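Local coordinates for inactive glucansucrase (Lactobacillus reuteri, PDB 5JBD), which is a catalytically inactive member of glycosyl hydrolase family 70, built round a TIM barrel and carrying a bound calcium ion, at residues Ala561-Arg566 with Trp616-Ser621; Gly536-Val541 with Val552-Gly557; Tyr110-Asp115 with Arg137-Gln142. All blocks are in the same frame, centred on the assembly; numbering follows the deposited sequence.

Contact 1: Ala561-Arg566 with Trp616-Ser621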
loop_
_atom_site.group_PDB
_atom_site.type_symbol
_atom_site.label_atom_id
_atom_site.label_comp_id
_atom_site.label_asym_id
_atom_site.label_seq_id
_atom_site.Cartn_x
_atom_site.Cartn_y
_atom_site.Cartn_z
ATOM N N ALA A 561 -0.729 30.278 38.075
ATOM C CA ALA A 561 -1.484 31.414 38.639
ATOM C C ALA A 561 -0.756 32.712 38.338
ATOM O O ALA A 561 0.473 32.739 38.254
ATOM C CB ALA A 561 -1.674 31.252 40.139
ATOM N N ASN A 562 -1.522 33.783 38.133
ATOM C CA ASN A 562 -0.975 35.123 37.904
ATOM C C ASN A 562 0.067 35.108 36.784
ATOM O O ASN A 562 1.181 35.621 36.939
ATOM C CB ASN A 562 -0.390 35.691 39.208
ATOM C CG ASN A 562 -1.396 35.681 40.362
ATOM O OD1 ASN A 562 -1.138 35.102 41.422
ATOM N ND2 ASN A 562 -2.552 36.296 40.147
ATOM N N GLN A 563 -0.316 34.517 35.657
ATOM C CA GLN A 563 0.611 34.291 34.557
ATOM C C GLN A 563 0.087 34.796 33.227
ATOM O O GLN A 563 -1.083 34.607 32.901
ATOM C CB GLN A 563 0.945 32.805 34.450
ATOM C CG GLN A 563 2.045 32.534 33.433
ATOM C CD GLN A 563 2.614 31.136 33.501
ATOM O OE1 GLN A 563 2.135 30.275 34.239
ATOM N NE2 GLN A 563 3.656 30.900 32.701
ATOM N N GLN A 564 0.987 35.406 32.452
ATOM C CA GLN A 564 0.667 35.946 31.129
ATOM C C GLN A 564 0.715 34.863 30.062
ATOM O O GLN A 564 1.682 34.100 29.998
ATOM C CB GLN A 564 1.666 37.033 30.753
ATOM C CG GLN A 564 1.704 38.176 31.749
ATOM C CD GLN A 564 2.455 39.374 31.224
ATOM O OE1 GLN A 564 3.324 39.259 30.357
ATOM N NE2 GLN A 564 2.089 40.540 31.715
ATOM N N TYR A 565 -0.329 34.810 29.235
ATOM C CA TYR A 565 -0.436 33.872 28.112
ATOM C C TYR A 565 -0.559 34.628 26.798
ATOM O O TYR A 565 -1.253 35.647 26.719
ATOM C CB TYR A 565 -1.626 32.920 28.323
ATOM C CG TYR A 565 -1.266 31.818 29.269
ATOM C CD1 TYR A 565 -1.299 32.017 30.636
ATOM C CD2 TYR A 565 -0.785 30.600 28.784
ATOM C CE1 TYR A 565 -0.925 31.022 31.508
ATOM C CE2 TYR A 565 -0.399 29.592 29.644
ATOM C CZ TYR A 565 -0.468 29.807 31.001
ATOM O OH TYR A 565 -0.101 28.815 31.854
ATOM N N ARG A 566 0.129 34.129 25.778
ATOM C CA ARG A 566 0.090 34.708 24.453
ATOM C C ARG A 566 -0.993 34.041 23.616
ATOM O O ARG A 566 -1.145 32.816 23.634
ATOM C CB ARG A 566 1.458 34.531 23.760
ATOM C CG ARG A 566 1.532 35.201 22.393
ATOM C CD ARG A 566 2.965 35.357 21.906
ATOM N NE ARG A 566 3.564 34.088 21.463
ATOM C CZ ARG A 566 3.611 33.631 20.202
ATOM N NH1 ARG A 566 3.072 34.305 19.180
ATOM N NH2 ARG A 566 4.211 32.469 19.950
ATOM N N TRP A 616 -3.530 29.006 23.338
ATOM C CA TRP A 616 -2.807 29.883 24.282
ATOM C C TRP A 616 -1.556 29.201 24.806
ATOM O O TRP A 616 -1.612 28.025 25.186
ATOM C CB TRP A 616 -3.702 30.254 25.478
ATOM C CG TRP A 616 -4.905 31.037 25.040
ATOM C CD1 TRP A 616 -6.110 30.542 24.667
ATOM C CD2 TRP A 616 -4.976 32.450 24.859
ATOM N NE1 TRP A 616 -6.947 31.562 24.283
ATOM C CE2 TRP A 616 -6.273 32.747 24.392
ATOM C CE3 TRP A 616 -4.062 33.503 25.049
ATOM C CZ2 TRP A 616 -6.689 34.053 24.110
ATOM C CZ3 TRP A 616 -4.480 34.810 24.770
ATOM C CH2 TRP A 616 -5.781 35.067 24.297
ATOM N N VAL A 617 -0.445 29.940 24.845
ATOM C CA VAL A 617 0.819 29.449 25.421
ATOM C C VAL A 617 1.467 30.496 26.325
ATOM O O VAL A 617 1.252 31.689 26.129
ATOM C CB VAL A 617 1.843 29.016 24.333
ATOM C CG1 VAL A 617 1.300 27.842 23.537
ATOM C CG2 VAL A 617 2.224 30.165 23.409
ATOM N N PRO A 618 2.275 30.059 27.299
ATOM C CA PRO A 618 2.971 31.043 28.134
ATOM C C PRO A 618 3.843 32.043 27.356
ATOM O O PRO A 618 4.464 31.687 26.359
ATOM C CB PRO A 618 3.848 30.173 29.048
ATOM C CG PRO A 618 3.125 28.859 29.120
ATOM C CD PRO A 618 2.513 28.677 27.766
ATOM N N VAL A 619 3.848 33.290 27.816
ATOM C CA VAL A 619 4.795 34.306 27.360
ATOM C C VAL A 619 6.185 33.865 27.841
ATOM O O VAL A 619 6.342 33.533 29.013
ATOM C CB VAL A 619 4.463 35.696 27.972
ATOM C CG1 VAL A 619 5.581 36.707 27.702
ATOM C CG2 VAL A 619 3.132 36.226 27.434
ATOM N N ILE A 620 7.167 33.861 26.943
ATOM C CA ILE A 620 8.558 33.510 27.275
ATOM C C ILE A 620 9.571 34.412 26.572
ATOM O O ILE A 620 9.235 35.111 25.611
ATOM C CB ILE A 620 8.886 32.055 26.879
ATOM C CG1 ILE A 620 8.624 31.816 25.383
ATOM C CG2 ILE A 620 8.076 31.091 27.719
ATOM C CD1 ILE A 620 9.228 30.530 24.851
ATOM N N SER A 621 10.799 34.399 27.097
ATOM C CA SER A 621 11.951 35.046 26.500
ATOM C C SER A 621 12.788 33.961 25.799
ATOM O O SER A 621 13.151 32.923 26.399
ATOM C CB SER A 621 12.779 35.710 27.594
ATOM O OG SER A 621 14.017 36.187 27.135
HETATM O O HOH W 1 4.344 33.289 31.144
HETATM O O HOH W 2 5.239 32.596 23.824
#

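Contact 2: Gly536-Val541 with Val552-Gly557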
loop_
_atom_site.group_PDB
_atom_site.type_symbol
_atom_site.label_atom_id
_atom_site.label_comp_id
_atom_site.label_asym_id
_atom_site.label_seq_id
_atom_site.Cartn_x
_atom_site.Cartn_y
_atom_site.Cartn_z
ATOM N N GLY A 536 3.340 24.229 28.948
ATOM C CA GLY A 536 1.906 23.953 28.933
ATOM C C GLY A 536 1.197 24.724 27.820
ATOM O O GLY A 536 1.780 25.581 27.160
ATOM N N MET A 537 -0.075 24.405 27.616
ATOM C CA MET A 537 -0.858 24.937 26.485
ATOM C C MET A 537 -2.351 24.733 26.758
ATOM O O MET A 537 -2.743 23.777 27.425
ATOM C CB MET A 537 -0.439 24.231 25.167
ATOM C CG MET A 537 -1.200 24.644 23.898
ATOM S SD MET A 537 -0.768 23.695 22.409
ATOM C CE MET A 537 0.726 24.537 21.902
ATOM N N ALA A 538 -3.167 25.652 26.244
ATOM C CA ALA A 538 -4.618 25.475 26.175
ATOM C C ALA A 538 -5.043 25.517 24.717
ATOM O O ALA A 538 -4.711 26.454 23.992
ATOM C CB ALA A 538 -5.329 26.561 26.963
ATOM N N VAL A 539 -5.772 24.486 24.297
ATOM C CA VAL A 539 -6.367 24.403 22.974
ATOM C C VAL A 539 -7.903 24.403 23.119
ATOM O O VAL A 539 -8.467 23.532 23.777
ATOM C CB VAL A 539 -5.897 23.124 22.263
ATOM C CG1 VAL A 539 -6.638 22.915 20.943
ATOM C CG2 VAL A 539 -4.395 23.182 22.037
ATOM N N LEU A 540 -8.553 25.378 22.497
ATOM C CA LEU A 540 -10.015 25.532 22.533
ATOM C C LEU A 540 -10.568 25.179 21.170
ATOM O O LEU A 540 -10.217 25.823 20.185
ATOM C CB LEU A 540 -10.404 26.967 22.897
ATOM C CG LEU A 540 -10.561 27.286 24.378
ATOM C CD1 LEU A 540 -9.347 26.859 25.183
ATOM C CD2 LEU A 540 -10.851 28.767 24.580
ATOM N N VAL A 541 -11.444 24.178 21.115
ATOM C CA VAL A 541 -12.028 23.732 19.876
ATOM C C VAL A 541 -13.536 23.554 20.004
ATOM O O VAL A 541 -14.002 22.832 20.891
ATOM C CB VAL A 541 -11.394 22.401 19.440
ATOM C CG1 VAL A 541 -12.095 21.850 18.202
ATOM C CG2 VAL A 541 -9.911 22.602 19.187
ATOM N N VAL A 552 -15.713 31.968 28.665
ATOM C CA VAL A 552 -15.408 30.645 29.216
ATOM C C VAL A 552 -14.203 30.731 30.142
ATOM O O VAL A 552 -13.348 31.594 29.963
ATOM C CB VAL A 552 -15.129 29.600 28.114
ATOM C CG1 VAL A 552 -16.385 29.374 27.280
ATOM C CG2 VAL A 552 -13.975 30.022 27.212
ATOM N N ALA A 553 -14.131 29.801 31.100
ATOM C CA ALA A 553 -13.067 29.769 32.097
ATOM C C ALA A 553 -12.235 28.496 31.895
ATOM O O ALA A 553 -12.765 27.397 32.038
ATOM C CB ALA A 553 -13.668 29.788 33.495
ATOM N N ILE A 554 -10.956 28.665 31.550
ATOM C CA ILE A 554 -10.031 27.545 31.290
ATOM C C ILE A 554 -9.120 27.336 32.496
ATOM O O ILE A 554 -8.479 28.272 32.946
ATOM C CB ILE A 554 -9.111 27.822 30.069
ATOM C CG1 ILE A 554 -9.905 28.376 28.886
ATOM C CG2 ILE A 554 -8.330 26.562 29.680
ATOM C CD1 ILE A 554 -11.117 27.557 28.502
ATOM N N ASN A 555 -9.045 26.115 33.006
ATOM C CA ASN A 555 -8.145 25.824 34.110
ATOM C C ASN A 555 -6.746 25.463 33.603
ATOM O O ASN A 555 -6.507 24.327 33.175
ATOM C CB ASN A 555 -8.682 24.698 34.989
ATOM C CG ASN A 555 -7.808 24.458 36.207
ATOM O OD1 ASN A 555 -6.939 25.279 36.525
ATOM N ND2 ASN A 555 -8.056 23.366 36.922
ATOM N N MET A 556 -5.818 26.412 33.703
ATOM C CA MET A 556 -4.419 26.188 33.314
ATOM C C MET A 556 -3.616 25.408 34.366
ATOM O O MET A 556 -2.533 24.891 34.060
ATOM C CB MET A 556 -3.735 27.526 33.007
ATOM C CG MET A 556 -4.488 28.410 32.010
ATOM S SD MET A 556 -4.821 27.613 30.420
ATOM C CE MET A 556 -3.165 27.486 29.770
ATOM N N GLY A 557 -4.131 25.349 35.592
ATOM C CA GLY A 557 -3.502 24.629 36.692
ATOM C C GLY A 557 -2.850 25.526 37.728
ATOM O O GLY A 557 -2.516 26.680 37.449
#

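Contact 3: Tyr110-Asp115 with Arg137-Gln142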
loop_
_atom_site.group_PDB
_atom_site.type_symbol
_atom_site.label_atom_id
_atom_site.label_comp_id
_atom_site.label_asym_id
_atom_site.label_seq_id
_atom_site.Cartn_x
_atom_site.Cartn_y
_atom_site.Cartn_z
ATOM N N TYR A 110 -11.792 -18.634 -51.407
ATOM C CA TYR A 110 -11.589 -19.693 -50.401
ATOM C C TYR A 110 -12.828 -19.938 -49.518
ATOM O O TYR A 110 -12.710 -20.507 -48.426
ATOM C CB TYR A 110 -10.327 -19.383 -49.563
ATOM C CG TYR A 110 -9.075 -19.499 -50.387
ATOM C CD1 TYR A 110 -8.648 -18.447 -51.194
ATOM C CD2 TYR A 110 -8.354 -20.687 -50.423
ATOM C CE1 TYR A 110 -7.522 -18.565 -51.999
ATOM C CE2 TYR A 110 -7.226 -20.820 -51.222
ATOM C CZ TYR A 110 -6.809 -19.756 -52.008
ATOM O OH TYR A 110 -5.695 -19.891 -52.804
ATOM N N GLY A 111 -14.007 -19.536 -50.002
ATOM C CA GLY A 111 -15.285 -19.787 -49.315
ATOM C C GLY A 111 -15.513 -19.008 -48.031
ATOM O O GLY A 111 -16.305 -19.432 -47.185
ATOM N N LEU A 112 -14.843 -17.859 -47.899
ATOM C CA LEU A 112 -14.829 -17.077 -46.660
ATOM C C LEU A 112 -15.231 -15.637 -46.925
ATOM O O LEU A 112 -14.391 -14.782 -47.195
ATOM C CB LEU A 112 -13.437 -17.131 -46.021
ATOM C CG LEU A 112 -12.992 -18.514 -45.542
ATOM C CD1 LEU A 112 -11.495 -18.532 -45.257
ATOM C CD2 LEU A 112 -13.790 -18.966 -44.321
ATOM N N THR A 113 -16.534 -15.390 -46.882
ATOM C CA THR A 113 -17.101 -14.043 -46.962
ATOM C C THR A 113 -17.908 -13.781 -45.703
ATOM O O THR A 113 -18.176 -14.700 -44.928
ATOM C CB THR A 113 -18.021 -13.869 -48.189
ATOM O OG1 THR A 113 -19.170 -14.726 -48.078
ATOM C CG2 THR A 113 -17.271 -14.184 -49.474
ATOM N N LYS A 114 -18.310 -12.530 -45.509
ATOM C CA LYS A 114 -19.117 -12.169 -44.336
ATOM C C LYS A 114 -20.432 -12.949 -44.288
ATOM O O LYS A 114 -20.869 -13.375 -43.219
ATOM C CB LYS A 114 -19.358 -10.664 -44.286
ATOM C CG LYS A 114 -18.080 -9.902 -43.982
ATOM C CD LYS A 114 -18.252 -8.397 -44.015
ATOM C CE LYS A 114 -16.888 -7.727 -44.015
ATOM N NZ LYS A 114 -16.949 -6.269 -43.743
ATOM N N ASP A 115 -21.029 -13.194 -45.447
ATOM C CA ASP A 115 -22.242 -14.004 -45.488
ATOM C C ASP A 115 -22.030 -15.499 -45.300
ATOM O O ASP A 115 -22.859 -16.128 -44.656
ATOM C CB ASP A 115 -23.020 -13.720 -46.750
ATOM C CG ASP A 115 -23.653 -12.378 -46.690
ATOM O OD1 ASP A 115 -24.709 -12.255 -46.031
ATOM O OD2 ASP A 115 -23.048 -11.446 -47.231
ATOM N N ARG A 137 -6.543 -20.353 -42.683
ATOM C CA ARG A 137 -5.088 -20.354 -42.541
ATOM C C ARG A 137 -4.377 -19.925 -43.844
ATOM O O ARG A 137 -3.434 -19.132 -43.791
ATOM C CB ARG A 137 -4.572 -21.693 -42.024
ATOM C CG ARG A 137 -4.912 -21.931 -40.560
ATOM C CD ARG A 137 -4.112 -23.088 -39.986
ATOM N NE ARG A 137 -4.574 -24.400 -40.462
ATOM C CZ ARG A 137 -5.593 -25.090 -39.932
ATOM N NH1 ARG A 137 -6.276 -24.643 -38.885
ATOM N NH2 ARG A 137 -5.924 -26.263 -40.452
ATOM N N TYR A 138 -4.862 -20.405 -44.994
ATOM C CA TYR A 138 -4.327 -19.993 -46.305
ATOM C C TYR A 138 -4.505 -18.475 -46.513
ATOM O O TYR A 138 -3.586 -17.789 -46.955
ATOM C CB TYR A 138 -4.982 -20.781 -47.467
ATOM C CG TYR A 138 -4.868 -22.298 -47.391
ATOM C CD1 TYR A 138 -3.726 -22.927 -46.872
ATOM C CD2 TYR A 138 -5.904 -23.119 -47.855
ATOM C CE1 TYR A 138 -3.625 -24.310 -46.803
ATOM C CE2 TYR A 138 -5.811 -24.510 -47.783
ATOM C CZ TYR A 138 -4.672 -25.098 -47.253
ATOM O OH TYR A 138 -4.572 -26.462 -47.149
ATOM N N VAL A 139 -5.678 -17.963 -46.142
ATOM C CA VAL A 139 -5.982 -16.527 -46.258
ATOM C C VAL A 139 -5.128 -15.715 -45.273
ATOM O O VAL A 139 -4.626 -14.661 -45.629
ATOM C CB VAL A 139 -7.501 -16.252 -46.091
ATOM C CG1 VAL A 139 -7.803 -14.753 -46.052
ATOM C CG2 VAL A 139 -8.285 -16.923 -47.225
ATOM N N ILE A 140 -4.913 -16.244 -44.074
ATOM C CA ILE A 140 -3.998 -15.621 -43.099
ATOM C C ILE A 140 -2.557 -15.562 -43.657
ATOM O O ILE A 140 -1.886 -14.537 -43.513
ATOM C CB ILE A 140 -4.049 -16.327 -41.726
ATOM C CG1 ILE A 140 -5.371 -16.002 -41.031
ATOM C CG2 ILE A 140 -2.903 -15.881 -40.812
ATOM C CD1 ILE A 140 -5.633 -16.802 -39.778
ATOM N N GLU A 141 -2.084 -16.650 -44.259
ATOM C CA GLU A 141 -0.727 -16.681 -44.832
ATOM C C GLU A 141 -0.580 -15.708 -46.007
ATOM O O GLU A 141 0.483 -15.122 -46.211
ATOM C CB GLU A 141 -0.348 -18.106 -45.268
ATOM C CG GLU A 141 -0.185 -19.102 -44.114
ATOM C CD GLU A 141 0.952 -18.766 -43.164
ATOM O OE1 GLU A 141 1.936 -18.125 -43.585
ATOM O OE2 GLU A 141 0.882 -19.160 -41.978
ATOM N N GLN A 142 -1.646 -15.529 -46.782
ATOM C CA GLN A 142 -1.658 -14.480 -47.804
ATOM C C GLN A 142 -1.497 -13.095 -47.171
ATOM O O GLN A 142 -0.741 -12.265 -47.683
ATOM C CB GLN A 142 -2.937 -14.523 -48.615
ATOM C CG GLN A 142 -3.068 -15.728 -49.508
ATOM C CD GLN A 142 -4.534 -15.934 -49.895
ATOM O OE1 GLN A 142 -5.359 -15.004 -49.817
ATOM N NE2 GLN A 142 -4.881 -17.158 -50.254
#

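Contact 1: Ala561-Arg566 with Trp616-Ser621
R566 and V617 face each other as an antiparallel hydrogen-bonded pair. R566 N gives a nearly straight bond of 2.7 Å to V617 O. V617 N returns one to R566 O at 3.2 Å. A third backbone bond runs from V619 N to Q564 O and is straight at the hydrogen (179°). Between these rungs Y565 and P618 form a non-hydrogen-bonded pair with CA atoms 4.4 Å apart.

The apolar contacts lie around this ladder. The Y565 ring and the proline ring of P618 run alongside one another in the same direction, with CE2 of Y565 3.6 Å from CD of P618. CG of Y565 is turned away from its own carbonyl carbon (chi1 -80°), which lays the CD2 and CE2 side along the V617-P618 peptide. CB of Y565 also packs on the indole of W616, 4.1 Å from its CE3. CG2 of V619 packs on CB of Q564 at 3.7 Å. Set apart from these is a polar neighbour of the indole: the same CE3 of W616 lies 3.3 Å from O of R566.

Two waters add bridges between the strands. One accepts from Q563 NE2 and donates to Q564 O and V619 O. The same NE2 also bonds to R533 O, and OE1 is held by H560. A second water lies at the edge of the R566 guanidinium, in its plane, and joins NE to P618 O.

V617 and P618 rest on F496 of helix 483-496. Strands 564-571 and 612-618 are thus neighbours in the antiparallel sheet of a beta-sandwich domain.

Contact 2: Gly536-Val541 with Val552-Gly557
A538 and L540 of strand 537-542 meet I554 and M556 across the inside of a beta sandwich. The two strands belong to different sheets. Their axes are 8.9 Å apart at closest approach and run at 144° to each other, so the contact is made mainly by side chains.

The small A538 makes a shallow hollow, and two larger groups fill it. SD and CE of M556 both lie against CB of A538, SD at 3.6 Å and CE at 3.7 Å. This chain is folded rather than extended, with bends at chi2 (-56°) and chi3 (-68°), and the bends bring its sulfur end back to the alanine. I554 adds its CG2 branch at 4.0 Å from the same CB.

Further along, L540 is the bump. Its branched end and the CD1 end of I554 meet tip to tip, with CD1 of L540 3.8 Å from CD1 of I554. I554 therefore spans two neighbours, with CG2 on the alanine and CD1 on the leucine. CD2 of L540 also reaches CG2 of V552, more loosely. A512 of strand 510-515 touches both L540 and I554 and helps fill the same layer.

The other face of strand 537-542 is covered differently: V539 and V541 pack on helix 446-455. Beyond the packed layer, N555 makes an Asx turn, in which OD1 accepts from G557 N at 3.0 Å.

Contact 3: Tyr110-Asp115 with Arg137-Gln142
Segment 110-115 passes alongside helix 126-147 as a loop, with the CA atoms of Y110 and V139 7.7 Å apart, and then leads toward a short, weakly bonded helical turn. The loop packs on the helix in the helical region that includes helices 90-101 and 126-147, probably the helical domain IV of family 70 proteins. T113 stands at the N-cap position of the turn.

Y110 carries most of the contact. Its CB bond points toward the long helix, and the side chain passes that of V139 antiparallel to it. CB of Y110 lies 4.0 Å from CG2 of V139. At the far end of the ring, Q142 reaches in to meet it. The amide of Q142 is turned 59° from the ring plane, so the two groups do not stack flat. The amide nitrogen bonds to Q66 O, which helps fix its place by the tyrosine. On another side of the phenol, CE2 of Y110 comes within 4.3 Å of CD2 of Y138. The approach of the two rings is oblique.

L112 adds a second apolar point. Its CD1 lies 4.1 Å from CG2 of V139, the same methyl that Y110 touches. That methyl is turned away from its own carbonyl carbon, since CG1 takes the position anti to N (chi1 174°). L112 also packs on L136 of the same helix and on V101 of helix 90-101. The nearest approach of Q142 to the tyrosine is made by NE2, 3.5 Å from CE1.

How the contacts relate
Contacts 1 and 2 belong to one beta domain, with centres about 12 Å apart. They share a sheet, since strands 537-542 and 612-618 are neighbours in it, and W616 N probably bonds to A538 O. The Y565 ring also packs on M556. Contact 1 works within that sheet through backbone bonds and water, and is mostly buried but with Q564 and R566 exposed. Contact 2 crosses between sheets, and all its touching residues are buried and apolar. Contact 3 is on the opposite side of the chain's centre, with its centre about 91 Å from that of contact 1. It joins a loop to a helix and mixes apolar packing with an amide beside a partly exposed tyrosine.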